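Putative GH105 family protein (Salmonella enterica subsp. enterica serovar Paratyphi A, PDB 3QWT) is of unknown function but, as a putative GH105 alpha/alpha-toroid hydrolase, may cleave unsaturated uronyl residues from saccharides. Local coordinates at residues 237-240 with 241-245. Sequence-based numbering, arbitrary orientation.
Sequences LTIV and IPDFL
Ile-241 N donates to Leu-237 O at 3.0 Å with an N-H...O angle of 166°, and Phe-244 N to Val-240 O at 2.6 Å, two i to i+4 bonds on either side of a kink at Pro-242. That imide nitrogen has no hydrogen for the carbonyl of Thr-238; instead Pro-242 CD lies 3.1 Å from Thr-238 O and 3.3 Å from Ile-239 O. The next bond, from Asp-243 N to Ile-239 O, is weak at 3.4 Å, consistent with a turn opened by the ring, as in proline-kinked helices; full bonding is regained at Phe-244.

Along one face, Leu-237 CD2 meets Ile-241 CD1 at 3.6 Å, the two side chains crossing at a slant. Val-240 CG1, anti to its own N (chi1 167°), comes within 4.2 Å of Phe-244 CB, whereas the ring is carried away from 237-240 toward Phe-198.

Asp-243 keeps CG 3.6 Å from Ile-239 O; OD1 forms a salt bridge with Lys-306 and a hydrogen bond with Tyr-302, while OD2 bonds to Tyr-74, which together restrain its rotation. Within the toroid, Leu-237, Val-240 and Ile-241 press on Phe-198 of helix 188-205, whose ring meets Phe-244 nearly parallel (about 5°); Val-240 also touches helix 170-184, Ile-241 helix 255-272 and Pro-242 helix 294-309.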
loop_
_atom_site.group_PDB
_atom_site.type_symbol
_atom_site.label_atom_id
_atom_site.label_comp_id
_atom_site.label_asym_id
_atom_site.label_seq_id
_atom_site.Cartn_x
_atom_site.Cartn_y
_atom_site.Cartn_z
ATOM N N LEU A 237 -16.875 5.201 33.869
ATOM C CA LEU A 237 -17.052 4.469 32.626
ATOM C C LEU A 237 -17.818 5.279 31.625
ATOM O O LEU A 237 -17.494 5.272 30.439
ATOM C CB LEU A 237 -17.709 3.111 32.851
ATOM C CG LEU A 237 -16.576 2.098 32.879
ATOM C CD1 LEU A 237 -16.628 1.320 34.168
ATOM C CD2 LEU A 237 -16.609 1.200 31.645
ATOM N N THR A 238 -18.843 5.972 32.102
ATOM C CA THR A 238 -19.611 6.834 31.234
ATOM C C THR A 238 -18.704 7.901 30.642
ATOM O O THR A 238 -18.988 8.446 29.579
ATOM C CB THR A 238 -20.719 7.528 31.999
ATOM O OG1 THR A 238 -21.147 6.680 33.068
ATOM C CG2 THR A 238 -21.866 7.806 31.076
ATOM N N ILE A 239 -17.627 8.215 31.358
ATOM C CA ILE A 239 -16.642 9.186 30.889
ATOM C C ILE A 239 -15.655 8.553 29.919
ATOM O O ILE A 239 -15.391 9.101 28.848
ATOM C CB ILE A 239 -15.839 9.754 32.056
ATOM C CG1 ILE A 239 -16.707 10.720 32.876
ATOM C CG2 ILE A 239 -14.582 10.425 31.530
ATOM C CD1 ILE A 239 -16.094 11.170 34.198
ATOM N N VAL A 240 -15.127 7.387 30.300
ATOM C CA VAL A 240 -14.011 6.780 29.589
ATOM C C VAL A 240 -14.414 6.149 28.259
ATOM O O VAL A 240 -13.741 6.324 27.240
ATOM C CB VAL A 240 -13.315 5.717 30.449
ATOM C CG1 VAL A 240 -12.391 4.895 29.605
ATOM C CG2 VAL A 240 -12.536 6.362 31.554
ATOM N N ILE A 241 -15.505 5.405 28.255
ATOM C CA ILE A 241 -15.891 4.733 27.024
ATOM C C ILE A 241 -15.977 5.715 25.841
ATOM O O ILE A 241 -15.472 5.432 24.752
ATOM C CB ILE A 241 -17.190 3.936 27.189
ATOM C CG1 ILE A 241 -16.941 2.763 28.145
ATOM C CG2 ILE A 241 -17.683 3.421 25.832
ATOM C CD1 ILE A 241 -18.174 1.940 28.468
ATOM N N PRO A 242 -16.609 6.871 26.051
ATOM C CA PRO A 242 -16.737 7.787 24.922
ATOM C C PRO A 242 -15.390 8.372 24.556
ATOM O O PRO A 242 -15.095 8.523 23.369
ATOM C CB PRO A 242 -17.668 8.879 25.466
ATOM C CG PRO A 242 -18.454 8.190 26.512
ATOM C CD PRO A 242 -17.479 7.258 27.171
ATOM N N ASP A 243 -14.571 8.685 25.556
ATOM C CA ASP A 243 -13.257 9.246 25.253
ATOM C C ASP A 243 -12.351 8.216 24.603
ATOM O O ASP A 243 -11.602 8.525 23.679
ATOM C CB ASP A 243 -12.622 9.854 26.503
ATOM C CG ASP A 243 -13.245 11.197 26.868
ATOM O OD1 ASP A 243 -14.291 11.565 26.288
ATOM O OD2 ASP A 243 -12.689 11.880 27.731
ATOM N N PHE A 244 -12.448 6.983 25.078
ATOM C CA PHE A 244 -11.672 5.891 24.524
ATOM C C PHE A 244 -12.101 5.640 23.068
ATOM O O PHE A 244 -11.261 5.520 22.168
ATOM C CB PHE A 244 -11.847 4.651 25.400
ATOM C CG PHE A 244 -10.949 3.510 25.036
ATOM C CD1 PHE A 244 -9.594 3.694 24.911
ATOM C CD2 PHE A 244 -11.470 2.248 24.825
ATOM C CE1 PHE A 244 -8.778 2.648 24.578
ATOM C CE2 PHE A 244 -10.666 1.205 24.494
ATOM C CZ PHE A 244 -9.309 1.402 24.369
ATOM N N LEU A 245 -13.408 5.604 22.832
ATOM C CA LEU A 245 -13.916 5.367 21.490
ATOM C C LEU A 245 -13.433 6.429 20.519
ATOM O O LEU A 245 -13.114 6.153 19.352
ATOM C CB LEU A 245 -15.430 5.359 21.488
ATOM C CG LEU A 245 -16.083 4.092 22.027
ATOM C CD1 LEU A 245 -17.593 4.252 21.963
ATOM C CD2 LEU A 245 -15.621 2.885 21.234
#